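Long-range contacts in protein MJ1225 (PDB 3KH5), which binds AMP and ADP through its four CBS motifs and is probably an archaeal counterpart of the gamma subunit of AMP-activated protein kinase: residues 107-118 against 130-140; 246-257 against 268-276. One frame throughout, in Å; residues are numbered along the deposited sequence.

Interaction 1: residues 107-118 against 130-140; sequences IETFLTKNVGGA and LITERDVIRAL. With ADP (adenosine-5'-diphosphate), chain B; ADP (adenosine-5'-diphosphate), chain D.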
loop_
_atom_site.group_PDB
_atom_site.type_symbol
_atom_site.label_atom_id
_atom_site.label_comp_id
_atom_site.label_asym_id
_atom_site.label_seq_id
_atom_site.Cartn_x
_atom_site.Cartn_y
_atom_site.Cartn_z
ATOM N N ILE A 107 -15.001 -0.960 9.536
ATOM C CA ILE A 107 -14.183 -2.039 10.080
ATOM C C ILE A 107 -14.470 -3.380 9.401
ATOM O O ILE A 107 -13.538 -4.078 8.995
ATOM C CB ILE A 107 -14.306 -2.126 11.624
ATOM C CG1 ILE A 107 -13.578 -0.939 12.270
ATOM C CG2 ILE A 107 -13.723 -3.438 12.146
ATOM C CD1 ILE A 107 -13.925 -0.695 13.734
ATOM N N GLU A 108 -15.748 -3.731 9.264
ATOM C CA GLU A 108 -16.109 -4.977 8.588
ATOM C C GLU A 108 -15.642 -4.981 7.129
ATOM O O GLU A 108 -15.236 -6.020 6.606
ATOM C CB GLU A 108 -17.615 -5.230 8.668
ATOM C CG GLU A 108 -18.024 -6.638 8.247
ATOM C CD GLU A 108 -19.525 -6.861 8.291
ATOM O OE1 GLU A 108 -19.947 -7.947 8.739
ATOM O OE2 GLU A 108 -20.285 -5.955 7.882
ATOM N N THR A 109 -15.707 -3.816 6.486
ATOM C CA THR A 109 -15.258 -3.658 5.105
ATOM C C THR A 109 -13.756 -3.917 5.003
ATOM O O THR A 109 -13.318 -4.701 4.161
ATOM C CB THR A 109 -15.608 -2.253 4.560
ATOM O OG1 THR A 109 -17.031 -2.106 4.505
ATOM C CG2 THR A 109 -15.038 -2.041 3.162
ATOM N N PHE A 110 -12.980 -3.274 5.874
ATOM C CA PHE A 110 -11.527 -3.438 5.879
ATOM C C PHE A 110 -11.125 -4.883 6.163
ATOM O O PHE A 110 -10.196 -5.414 5.549
ATOM C CB PHE A 110 -10.873 -2.524 6.921
ATOM C CG PHE A 110 -11.004 -1.053 6.626
ATOM C CD1 PHE A 110 -11.068 -0.585 5.316
ATOM C CD2 PHE A 110 -11.029 -0.129 7.667
ATOM C CE1 PHE A 110 -11.180 0.775 5.052
ATOM C CE2 PHE A 110 -11.134 1.235 7.414
ATOM C CZ PHE A 110 -11.210 1.687 6.105
ATOM N N LEU A 111 -11.840 -5.507 7.097
ATOM C CA LEU A 111 -11.529 -6.860 7.555
ATOM C C LEU A 111 -11.937 -7.978 6.589
ATOM O O LEU A 111 -11.276 -9.018 6.538
ATOM C CB LEU A 111 -12.168 -7.110 8.926
ATOM C CG LEU A 111 -11.401 -6.860 10.231
ATOM C CD1 LEU A 111 -10.552 -5.591 10.203
ATOM C CD2 LEU A 111 -12.381 -6.831 11.397
ATOM N N THR A 112 -13.017 -7.787 5.835
ATOM C CA THR A 112 -13.537 -8.881 5.001
ATOM C C THR A 112 -13.343 -8.671 3.507
ATOM O O THR A 112 -13.410 -9.626 2.726
ATOM C CB THR A 112 -15.032 -9.165 5.264
ATOM O OG1 THR A 112 -15.816 -8.036 4.868
ATOM C CG2 THR A 112 -15.281 -9.467 6.731
ATOM N N LYS A 113 -13.109 -7.423 3.109
ATOM C CA LYS A 113 -12.941 -7.100 1.694
ATOM C C LYS A 113 -11.498 -6.771 1.293
ATOM O O LYS A 113 -11.274 -6.254 0.201
ATOM C CB LYS A 113 -13.883 -5.961 1.267
ATOM C CG LYS A 113 -15.363 -6.150 1.630
ATOM C CD LYS A 113 -15.995 -7.367 0.960
ATOM C CE LYS A 113 -17.354 -7.658 1.577
ATOM N NZ LYS A 113 -18.012 -8.861 0.994
ATOM N N ASN A 114 -10.531 -7.058 2.164
ATOM C CA ASN A 114 -9.105 -6.904 1.835
ATOM C C ASN A 114 -8.750 -5.555 1.189
ATOM O O ASN A 114 -8.058 -5.488 0.162
ATOM C CB ASN A 114 -8.641 -8.073 0.956
ATOM C CG ASN A 114 -7.144 -8.299 1.022
ATOM O OD1 ASN A 114 -6.514 -8.085 2.059
ATOM N ND2 ASN A 114 -6.565 -8.749 -0.089
ATOM N N VAL A 115 -9.262 -4.486 1.787
ATOM C CA VAL A 115 -8.921 -3.123 1.402
ATOM C C VAL A 115 -8.475 -2.401 2.670
ATOM O O VAL A 115 -8.907 -2.750 3.776
ATOM C CB VAL A 115 -10.105 -2.389 0.726
ATOM C CG1 VAL A 115 -10.228 -2.795 -0.736
ATOM C CG2 VAL A 115 -11.414 -2.628 1.482
ATOM N N GLY A 116 -7.587 -1.425 2.520
ATOM C CA GLY A 116 -7.086 -0.658 3.655
ATOM C C GLY A 116 -7.605 0.766 3.688
ATOM O O GLY A 116 -7.344 1.499 4.640
ATOM N N GLY A 117 -8.336 1.158 2.648
ATOM C CA GLY A 117 -8.850 2.524 2.522
ATOM C C GLY A 117 -10.020 2.520 1.562
ATOM O O GLY A 117 -10.026 1.760 0.590
ATOM N N ALA A 118 -11.017 3.357 1.833
ATOM C CA ALA A 118 -12.231 3.396 1.016
ATOM C C ALA A 118 -12.754 4.817 0.833
ATOM O O ALA A 118 -12.917 5.542 1.818
ATOM C CB ALA A 118 -13.314 2.507 1.630
ATOM N N LEU A 130 -12.596 10.188 2.445
ATOM C CA LEU A 130 -11.931 8.891 2.399
ATOM C C LEU A 130 -11.543 8.498 3.818
ATOM O O LEU A 130 -11.121 9.342 4.612
ATOM C CB LEU A 130 -10.680 8.945 1.518
ATOM C CG LEU A 130 -9.894 7.639 1.346
ATOM C CD1 LEU A 130 -10.059 7.097 -0.067
ATOM C CD2 LEU A 130 -8.428 7.899 1.626
ATOM N N ILE A 131 -11.698 7.215 4.129
ATOM C CA ILE A 131 -11.293 6.659 5.421
ATOM C C ILE A 131 -10.337 5.486 5.193
ATOM O O ILE A 131 -10.517 4.701 4.262
ATOM C CB ILE A 131 -12.526 6.215 6.266
ATOM C CG1 ILE A 131 -12.127 5.794 7.686
ATOM C CG2 ILE A 131 -13.312 5.104 5.582
ATOM C CD1 ILE A 131 -12.281 6.890 8.716
ATOM N N THR A 132 -9.317 5.380 6.041
ATOM C CA THR A 132 -8.359 4.284 5.955
ATOM C C THR A 132 -8.309 3.599 7.310
ATOM O O THR A 132 -8.869 4.107 8.286
ATOM C CB THR A 132 -6.943 4.785 5.607
ATOM O OG1 THR A 132 -6.411 5.523 6.715
ATOM C CG2 THR A 132 -6.958 5.673 4.364
ATOM N N GLU A 133 -7.636 2.452 7.369
ATOM C CA GLU A 133 -7.467 1.704 8.618
ATOM C C GLU A 133 -6.753 2.516 9.710
ATOM O O GLU A 133 -7.139 2.456 10.881
ATOM C CB GLU A 133 -6.730 0.391 8.357
ATOM C CG GLU A 133 -7.518 -0.609 7.521
ATOM C CD GLU A 133 -6.681 -1.798 7.092
ATOM O OE1 GLU A 133 -7.173 -2.940 7.202
ATOM O OE2 GLU A 133 -5.530 -1.589 6.650
ATOM N N ARG A 134 -5.728 3.276 9.313
ATOM C CA ARG A 134 -4.984 4.158 10.224
ATOM C C ARG A 134 -5.902 5.196 10.878
ATOM O O ARG A 134 -5.798 5.444 12.079
ATOM C CB ARG A 134 -3.827 4.856 9.484
ATOM C CG ARG A 134 -2.786 5.537 10.397
ATOM C CD ARG A 134 -1.395 5.679 9.743
ATOM N NE ARG A 134 -0.976 4.455 9.058
ATOM C CZ ARG A 134 -0.489 4.391 7.818
ATOM N NH1 ARG A 134 -0.303 5.504 7.105
ATOM N NH2 ARG A 134 -0.160 3.211 7.299
ATOM N N ASP A 135 -6.787 5.795 10.077
ATOM C CA ASP A 135 -7.749 6.794 10.565
ATOM C C ASP A 135 -8.582 6.220 11.709
ATOM O O ASP A 135 -8.841 6.900 12.706
ATOM C CB ASP A 135 -8.710 7.223 9.449
ATOM C CG ASP A 135 -8.057 8.091 8.385
ATOM O OD1 ASP A 135 -7.032 8.753 8.663
ATOM O OD2 ASP A 135 -8.596 8.125 7.256
ATOM N N VAL A 136 -9.003 4.967 11.542
ATOM C CA VAL A 136 -9.833 4.268 12.525
ATOM C C VAL A 136 -9.039 3.887 13.777
ATOM O O VAL A 136 -9.503 4.106 14.898
ATOM C CB VAL A 136 -10.520 3.015 11.914
ATOM C CG1 VAL A 136 -11.349 2.277 12.960
ATOM C CG2 VAL A 136 -11.405 3.408 10.738
ATOM N N ILE A 137 -7.852 3.318 13.585
ATOM C CA ILE A 137 -7.001 2.955 14.713
ATOM C C ILE A 137 -6.660 4.195 15.542
ATOM O O ILE A 137 -6.671 4.147 16.778
ATOM C CB ILE A 137 -5.707 2.251 14.247
ATOM C CG1 ILE A 137 -6.037 0.889 13.622
ATOM C CG2 ILE A 137 -4.736 2.071 15.423
ATOM C CD1 ILE A 137 -4.859 0.203 12.955
ATOM N N ARG A 138 -6.360 5.297 14.852
ATOM C CA ARG A 138 -6.074 6.582 15.491
ATOM C C ARG A 138 -7.266 7.047 16.323
ATOM O O ARG A 138 -7.093 7.526 17.445
ATOM C CB ARG A 138 -5.694 7.642 14.445
ATOM C CG ARG A 138 -5.156 8.952 15.025
ATOM C CD ARG A 138 -4.687 9.921 13.938
ATOM N NE ARG A 138 -3.385 9.550 13.380
ATOM C CZ ARG A 138 -3.185 9.103 12.142
ATOM N NH1 ARG A 138 -4.203 8.970 11.299
ATOM N NH2 ARG A 138 -1.959 8.794 11.741
ATOM N N ALA A 139 -8.469 6.892 15.775
ATOM C CA ALA A 139 -9.685 7.295 16.474
ATOM C C ALA A 139 -9.993 6.416 17.685
ATOM O O ALA A 139 -10.555 6.899 18.668
ATOM C CB ALA A 139 -10.871 7.316 15.513
ATOM N N LEU A 140 -9.614 5.140 17.623
ATOM C CA LEU A 140 -9.999 4.169 18.656
ATOM C C LEU A 140 -8.857 3.716 19.567
ATOM O O LEU A 140 -9.042 2.831 20.407
ATOM C CB LEU A 140 -10.656 2.942 18.010
ATOM C CG LEU A 140 -11.895 3.159 17.135
ATOM C CD1 LEU A 140 -12.331 1.842 16.509
ATOM C CD2 LEU A 140 -13.047 3.781 17.923
HETATM P PB ADP B . -2.473 4.684 1.909
HETATM O O1B ADP B . -1.869 5.967 1.479
HETATM O O2B ADP B . -1.339 3.586 2.287
HETATM O O3B ADP B . -3.329 3.977 0.756
HETATM P PA ADP B . -2.750 4.887 4.658
HETATM O O1A ADP B . -1.289 5.208 4.733
HETATM O O2A ADP B . -3.750 5.343 5.878
HETATM O O3A ADP B . -3.450 4.828 3.179
HETATM O "O5'" ADP B . -2.980 6.482 4.300
HETATM C "C5'" ADP B . -2.065 7.578 4.626
HETATM C "C4'" ADP B . -2.766 8.738 5.397
HETATM O "O4'" ADP B . -3.143 9.875 4.557
HETATM C "C3'" ADP B . -4.049 8.195 6.032
HETATM O "O3'" ADP B . -4.132 8.600 7.413
HETATM C "C2'" ADP B . -5.199 8.782 5.217
HETATM O "O2'" ADP B . -6.113 9.377 6.140
HETATM C "C1'" ADP B . -4.588 9.870 4.315
HETATM N N9 ADP B . -4.802 9.723 2.818
HETATM C C8 ADP B . -4.613 8.619 2.089
HETATM N N7 ADP B . -4.888 8.872 0.807
HETATM C C5 ADP B . -5.250 10.148 0.708
HETATM C C6 ADP B . -5.641 10.968 -0.351
HETATM N N6 ADP B . -5.712 10.490 -1.592
HETATM N N1 ADP B . -5.950 12.255 -0.100
HETATM C C2 ADP B . -5.888 12.744 1.133
HETATM N N3 ADP B . -5.517 11.987 2.161
HETATM C C4 ADP B . -5.196 10.690 1.985
HETATM P PB ADP D . -4.865 -1.852 0.356
HETATM O O1B ADP D . -4.785 -3.213 0.959
HETATM O O2B ADP D . -3.796 -0.832 1.041
HETATM O O3B ADP D . -6.309 -1.140 0.518
HETATM P PA ADP D . -3.101 -1.799 -1.620
HETATM O O1A ADP D . -2.278 -3.009 -1.844
HETATM O O2A ADP D . -2.641 -0.458 -2.425
HETATM O O3A ADP D . -4.630 -1.837 -1.209
HETATM O "O5'" ADP D . -3.794 -2.141 -3.079
HETATM C "C5'" ADP D . -4.097 -3.485 -3.568
HETATM C "C4'" ADP D . -5.138 -3.468 -4.731
HETATM O "O4'" ADP D . -6.443 -3.145 -4.154
HETATM C "C3'" ADP D . -4.872 -2.432 -5.844
HETATM O "O3'" ADP D . -5.190 -3.022 -7.111
HETATM C "C2'" ADP D . -5.841 -1.295 -5.504
HETATM O "O2'" ADP D . -6.244 -0.556 -6.668
HETATM C "C1'" ADP D . -7.023 -2.064 -4.925
HETATM N N9 ADP D . -7.834 -1.201 -4.016
HETATM C C8 ADP D . -7.427 -0.431 -2.999
HETATM N N7 ADP D . -8.488 0.171 -2.448
HETATM C C5 ADP D . -9.567 -0.220 -3.118
HETATM C C6 ADP D . -10.926 0.052 -3.023
HETATM N N6 ADP D . -11.393 0.880 -2.093
HETATM N N1 ADP D . -11.764 -0.539 -3.893
HETATM C C2 ADP D . -11.321 -1.369 -4.830
HETATM N N3 ADP D . -10.033 -1.649 -4.947
HETATM C C4 ADP D . -9.146 -1.090 -4.108
#
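The core of the second CBS motif is closed where Gly116 to Ala118, entering one strand of a beta hairpin, run antiparallel to Leu130 to Thr132 on the other. Ala118 and Ile131 form the hydrogen-bonded pair, with Ala118 N 2.8 Å from Ile131 O, and Gly116 O takes Glu133 N at 2.9 Å, carrying the ladder into the first turn of helix 133-140. Behind the hairpin, the Phe110 ring lies under the Glu133 side chain: Glu133 CG sits over one face, 3.9 Å from the ring centroid, a CH-pi contact, while Val136 CG2 meets the ring edge in plane. Glu133 CG stands anti to its own carbonyl carbon (chi1 -67°), and from there the extended chain runs past the ring to bring OE1 to Lys273. This strand-helix corner supplies part of two nucleotide pockets. Thr132 is the N-cap and forms a capping box with Asp135: Thr132 N donates to Asp135 OD2, and Asp135 N returns a weak bond to Thr132 OG1. Thr132 OG1 also donates to ADP (chain B) O2A at 2.8 Å, and Asp135 OD1 accepts from the ribose O3'. On the other strand Gly117 O receives N6 of ADP (chain D) at 3.1 Å. Farther along the helices, Ile107 CD1 and Leu140 CD1 meet tip to tip.

Interaction 2: residues 246-257 against 268-276; sequences AEIMVTNDIGAL and GIITEKDVL. With ADP (adenosine-5'-diphosphate), chain E; AMP (adenosine monophosphate), chain C.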
loop_
_atom_site.group_PDB
_atom_site.type_symbol
_atom_site.label_atom_id
_atom_site.label_comp_id
_atom_site.label_asym_id
_atom_site.label_seq_id
_atom_site.Cartn_x
_atom_site.Cartn_y
_atom_site.Cartn_z
ATOM N N ALA A 246 -0.057 -0.551 18.035
ATOM C CA ALA A 246 -1.012 0.318 17.329
ATOM C C ALA A 246 -0.576 1.784 17.330
ATOM O O ALA A 246 -0.685 2.471 16.309
ATOM C CB ALA A 246 -2.408 0.179 17.923
ATOM N N GLU A 247 -0.078 2.254 18.471
ATOM C CA GLU A 247 0.386 3.634 18.595
ATOM C C GLU A 247 1.615 3.918 17.726
ATOM O O GLU A 247 1.698 4.970 17.088
ATOM C CB GLU A 247 0.678 3.969 20.056
ATOM C CG GLU A 247 1.108 5.411 20.303
ATOM C CD GLU A 247 1.321 5.707 21.775
ATOM O OE1 GLU A 247 0.892 6.789 22.228
ATOM O OE2 GLU A 247 1.902 4.857 22.485
ATOM N N ILE A 248 2.564 2.980 17.713
ATOM C CA ILE A 248 3.741 3.087 16.851
ATOM C C ILE A 248 3.351 3.236 15.373
ATOM O O ILE A 248 3.891 4.097 14.680
ATOM C CB ILE A 248 4.720 1.903 17.067
ATOM C CG1 ILE A 248 5.487 2.101 18.383
ATOM C CG2 ILE A 248 5.726 1.795 15.911
ATOM C CD1 ILE A 248 5.931 0.795 19.026
ATOM N N MET A 249 2.406 2.419 14.906
ATOM C CA MET A 249 1.948 2.464 13.507
ATOM C C MET A 249 1.373 3.827 13.138
ATOM O O MET A 249 1.765 4.446 12.147
ATOM C CB MET A 249 0.878 1.392 13.259
ATOM C CG MET A 249 1.359 -0.044 13.388
ATOM S SD MET A 249 -0.012 -1.216 13.365
ATOM C CE MET A 249 0.874 -2.770 13.264
ATOM N N VAL A 250 0.451 4.280 13.973
ATOM C CA VAL A 250 -0.353 5.456 13.726
ATOM C C VAL A 250 0.440 6.774 13.855
ATOM O O VAL A 250 0.145 7.750 13.154
ATOM C CB VAL A 250 -1.602 5.373 14.650
ATOM C CG1 VAL A 250 -2.000 6.772 15.290
ATOM C CG2 VAL A 250 -2.791 4.728 13.929
ATOM N N THR A 251 1.456 6.796 14.714
ATOM C CA THR A 251 2.295 7.991 14.873
ATOM C C THR A 251 3.463 8.019 13.889
ATOM O O THR A 251 4.198 9.009 13.820
ATOM C CB THR A 251 2.856 8.123 16.300
ATOM O OG1 THR A 251 3.668 6.982 16.607
ATOM C CG2 THR A 251 1.723 8.246 17.318
ATOM N N ASN A 252 3.624 6.939 13.131
ATOM C CA ASN A 252 4.707 6.840 12.156
ATOM C C ASN A 252 4.261 6.582 10.717
ATOM O O ASN A 252 5.101 6.437 9.819
ATOM C CB ASN A 252 5.692 5.761 12.598
ATOM C CG ASN A 252 6.552 6.208 13.755
ATOM O OD1 ASN A 252 7.440 7.041 13.587
ATOM N ND2 ASN A 252 6.304 5.650 14.939
ATOM N N ASP A 253 2.948 6.530 10.497
ATOM C CA ASP A 253 2.407 6.153 9.193
ATOM C C ASP A 253 3.094 4.889 8.669
ATOM O O ASP A 253 3.571 4.864 7.533
ATOM C CB ASP A 253 2.606 7.281 8.167
ATOM C CG ASP A 253 1.692 8.472 8.396
ATOM O OD1 ASP A 253 0.509 8.285 8.765
ATOM O OD2 ASP A 253 2.159 9.614 8.177
ATOM N N ILE A 254 3.178 3.862 9.511
ATOM C CA ILE A 254 3.735 2.571 9.121
ATOM C C ILE A 254 2.567 1.602 9.266
ATOM O O ILE A 254 1.743 1.766 10.169
ATOM C CB ILE A 254 4.930 2.190 10.041
ATOM C CG1 ILE A 254 6.171 3.009 9.667
ATOM C CG2 ILE A 254 5.253 0.686 9.972
ATOM C CD1 ILE A 254 7.228 3.076 10.769
ATOM N N GLY A 255 2.463 0.623 8.375
ATOM C CA GLY A 255 1.322 -0.289 8.407
ATOM C C GLY A 255 1.644 -1.695 8.866
ATOM O O GLY A 255 0.735 -2.469 9.145
ATOM N N ALA A 256 2.932 -2.025 8.943
ATOM C CA ALA A 256 3.361 -3.392 9.231
ATOM C C ALA A 256 4.677 -3.464 10.003
ATOM O O ALA A 256 5.653 -2.800 9.644
ATOM C CB ALA A 256 3.470 -4.194 7.933
ATOM N N LEU A 257 4.692 -4.270 11.063
ATOM C CA LEU A 257 5.926 -4.599 11.776
ATOM C C LEU A 257 6.185 -6.109 11.711
ATOM O O LEU A 257 5.304 -6.903 12.056
ATOM C CB LEU A 257 5.872 -4.138 13.242
ATOM C CG LEU A 257 5.870 -2.652 13.626
ATOM C CD1 LEU A 257 4.619 -1.925 13.135
ATOM C CD2 LEU A 257 5.984 -2.502 15.140
ATOM N N GLY A 268 6.514 -13.905 12.770
ATOM C CA GLY A 268 5.264 -13.454 12.177
ATOM C C GLY A 268 5.353 -12.026 11.690
ATOM O O GLY A 268 6.446 -11.474 11.535
ATOM N N ILE A 269 4.196 -11.438 11.425
ATOM C CA ILE A 269 4.093 -10.051 11.004
ATOM C C ILE A 269 2.753 -9.591 11.549
ATOM O O ILE A 269 1.828 -10.396 11.699
ATOM C CB ILE A 269 4.197 -9.912 9.447
ATOM C CG1 ILE A 269 4.269 -8.438 9.012
ATOM C CG2 ILE A 269 3.065 -10.677 8.734
ATOM C CD1 ILE A 269 4.662 -8.230 7.546
ATOM N N ILE A 270 2.654 -8.314 11.895
ATOM C CA ILE A 270 1.390 -7.749 12.346
ATOM C C ILE A 270 1.155 -6.435 11.614
ATOM O O ILE A 270 2.078 -5.637 11.443
ATOM C CB ILE A 270 1.350 -7.586 13.891
ATOM C CG1 ILE A 270 0.005 -7.000 14.352
ATOM C CG2 ILE A 270 2.556 -6.768 14.393
ATOM C CD1 ILE A 270 -0.342 -7.299 15.802
ATOM N N THR A 271 -0.074 -6.224 11.158
ATOM C CA THR A 271 -0.377 -5.035 10.389
ATOM C C THR A 271 -1.575 -4.326 10.983
ATOM O O THR A 271 -2.230 -4.838 11.901
ATOM C CB THR A 271 -0.675 -5.361 8.902
ATOM O OG1 THR A 271 -1.944 -6.020 8.796
ATOM C CG2 THR A 271 0.421 -6.232 8.282
ATOM N N GLU A 272 -1.871 -3.153 10.438
ATOM C CA GLU A 272 -3.032 -2.376 10.840
ATOM C C GLU A 272 -4.338 -3.151 10.729
ATOM O O GLU A 272 -5.225 -2.972 11.563
ATOM C CB GLU A 272 -3.122 -1.096 10.018
ATOM C CG GLU A 272 -2.058 -0.083 10.380
ATOM C CD GLU A 272 -2.077 1.139 9.487
ATOM O OE1 GLU A 272 -2.187 0.990 8.250
ATOM O OE2 GLU A 272 -1.961 2.256 10.026
ATOM N N LYS A 273 -4.468 -4.003 9.708
ATOM C CA LYS A 273 -5.678 -4.817 9.575
ATOM C C LYS A 273 -5.809 -5.777 10.752
ATOM O O LYS A 273 -6.908 -5.977 11.272
ATOM C CB LYS A 273 -5.727 -5.587 8.251
ATOM C CG LYS A 273 -7.135 -6.104 7.909
ATOM C CD LYS A 273 -7.171 -6.956 6.642
ATOM C CE LYS A 273 -6.685 -6.192 5.412
ATOM N NZ LYS A 273 -7.464 -4.950 5.153
ATOM N N ASP A 274 -4.684 -6.357 11.171
ATOM C CA ASP A 274 -4.644 -7.250 12.332
ATOM C C ASP A 274 -5.022 -6.548 13.625
ATOM O O ASP A 274 -5.715 -7.125 14.465
ATOM C CB ASP A 274 -3.250 -7.835 12.516
ATOM C CG ASP A 274 -2.841 -8.731 11.379
ATOM O OD1 ASP A 274 -3.695 -9.500 10.886
ATOM O OD2 ASP A 274 -1.658 -8.671 10.988
ATOM N N VAL A 275 -4.525 -5.322 13.798
ATOM C CA VAL A 275 -4.872 -4.493 14.953
ATOM C C VAL A 275 -6.382 -4.314 15.022
ATOM O O VAL A 275 -6.977 -4.441 16.093
ATOM C CB VAL A 275 -4.167 -3.105 14.917
ATOM C CG1 VAL A 275 -4.713 -2.175 16.000
ATOM C CG2 VAL A 275 -2.666 -3.265 15.075
ATOM N N LEU A 276 -6.999 -4.044 13.875
ATOM C CA LEU A 276 -8.438 -3.829 13.826
ATOM C C LEU A 276 -9.265 -5.070 14.176
ATOM O O LEU A 276 -10.463 -4.953 14.439
ATOM C CB LEU A 276 -8.868 -3.241 12.476
ATOM C CG LEU A 276 -8.603 -1.757 12.182
ATOM C CD1 LEU A 276 -9.069 -1.437 10.770
ATOM C CD2 LEU A 276 -9.298 -0.844 13.186
HETATM P PB ADP E . 0.019 -5.086 3.825
HETATM O O1B ADP E . 0.061 -3.733 4.438
HETATM O O2B ADP E . 1.519 -5.757 3.688
HETATM O O3B ADP E . -0.597 -5.109 2.329
HETATM P PA ADP E . -2.429 -6.118 4.937
HETATM O O1A ADP E . -2.956 -5.259 6.024
HETATM O O2A ADP E . -3.103 -5.853 3.496
HETATM O O3A ADP E . -0.821 -6.070 4.762
HETATM O "O5'" ADP E . -2.544 -7.659 5.319
HETATM C "C5'" ADP E . -3.785 -8.382 5.408
HETATM C "C4'" ADP E . -3.469 -9.683 6.193
HETATM O "O4'" ADP E . -2.329 -10.331 5.539
HETATM C "C3'" ADP E . -3.050 -9.409 7.649
HETATM O "O3'" ADP E . -3.520 -10.469 8.489
HETATM C "C2'" ADP E . -1.519 -9.408 7.595
HETATM O "O2'" ADP E . -0.945 -9.834 8.843
HETATM C "C1'" ADP E . -1.218 -10.419 6.477
HETATM N N9 ADP E . 0.097 -10.102 5.815
HETATM C C8 ADP E . 0.557 -8.896 5.460
HETATM N N7 ADP E . 1.767 -9.016 4.911
HETATM C C5 ADP E . 2.090 -10.301 4.913
HETATM C C6 ADP E . 3.204 -11.015 4.478
HETATM N N6 ADP E . 4.242 -10.393 3.921
HETATM N N1 ADP E . 3.208 -12.350 4.630
HETATM C C2 ADP E . 2.178 -12.978 5.187
HETATM N N3 ADP E . 1.103 -12.322 5.609
HETATM C C4 ADP E . 1.030 -10.989 5.486
HETATM P P AMP C . 4.775 2.148 3.413
HETATM O O1P AMP C . 3.969 3.373 3.174
HETATM O O2P AMP C . 4.587 1.084 2.212
HETATM O O3P AMP C . 4.312 1.356 4.750
HETATM O "O5'" AMP C . 6.352 2.414 3.530
HETATM C "C5'" AMP C . 6.941 3.737 3.532
HETATM C "C4'" AMP C . 8.412 3.646 3.944
HETATM O "O4'" AMP C . 8.402 3.087 5.289
HETATM C "C3'" AMP C . 9.091 2.619 3.018
HETATM O "O3'" AMP C . 10.427 3.046 2.678
HETATM C "C2'" AMP C . 9.149 1.360 3.880
HETATM O "O2'" AMP C . 10.308 0.585 3.550
HETATM C "C1'" AMP C . 9.258 1.934 5.296
HETATM N N9 AMP C . 8.760 0.989 6.338
HETATM C C8 AMP C . 7.587 0.347 6.345
HETATM N N7 AMP C . 7.494 -0.411 7.437
HETATM C C5 AMP C . 8.617 -0.249 8.128
HETATM C C6 AMP C . 9.084 -0.769 9.325
HETATM N N6 AMP C . 8.338 -1.627 10.019
HETATM N N1 AMP C . 10.298 -0.391 9.768
HETATM C C2 AMP C . 11.049 0.467 9.081
HETATM N N3 AMP C . 10.630 0.982 7.933
HETATM C C4 AMP C . 9.424 0.643 7.437
#
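Met249 reaches from helix 242-252 to the strand-helix corner at Thr271, its thioether resting against both Glu272 and Val275. CG is anti to the carbonyl carbon (chi1 -65°) and the chain beyond is extended, which carries SD to 3.8 Å from Glu272 CG and leaves CE 3.6 Å from Ile270 O. Met249 and Glu272 run alongside each other with their ends pointing opposite ways, the sulfur against the aliphatic part of the glutamate, and Met249 passes Val275 in the same manner, SD touching Val275 CG2. Val275 CG1 rests on Ala246 CB. The carboxylate of Glu272 lies beside the backbone at Gly255, its OE1 3.7 Å from Gly255 CA, and OE2 is in a salt bridge with Arg134 of helix 133-140.

Next to these side chains the two strands of the hairpin pair antiparallel. Leu257 and Ile270 exchange two hydrogen bonds, and Glu272 N donates to Gly255 O at 3.0 Å. On the face bearing Ala256 and Thr271, Ala256 CB packs on Thr271 CG2 at 3.7 Å. Thr271, the N-cap of the following helix, turns OG1 to ADP (chain E) O1A. Asp274 grips the ribose with both oxygens, OD1 taking O3' at 2.6 Å and OD2 taking O2', and OD2 also accepts from Thr271 N. Ala256 O receives N6 of AMP at 3.0 Å, so the two strands of this fourth CBS motif serve different nucleotides.

Helix 133-140 covers one side through Ile137, which touches Val250 and Glu272; Leu276 and Lys273 meet helix 103-112, and strand 181-186 borders Ala256 and Ile269.

Interactions 1 and 2 are the equivalent hairpin-and-helix cores of the second and fourth CBS motifs, one after the other along the chain, with centres about 12 Å apart. Phe110 in 107-118 and Met249 in 246-257 occupy matching places, each against a glutamate and a valine of the partner helix. The two cores meet directly: Arg134 NE forms a salt bridge with Glu272 OE2 at 2.6 Å, and a second salt bridge, Lys273 to Glu133, runs the other way. Arg138 NH2 probably donates to Val250 O (2.7 Å). The Arg134 guanidinium also makes a weak hydrogen bond through NH1 to the alpha-phosphate of ADP (chain B), putting the interface beside a nucleotide site. Interaction 1 borders two ADP molecules, interaction 2 one ADP and one AMP.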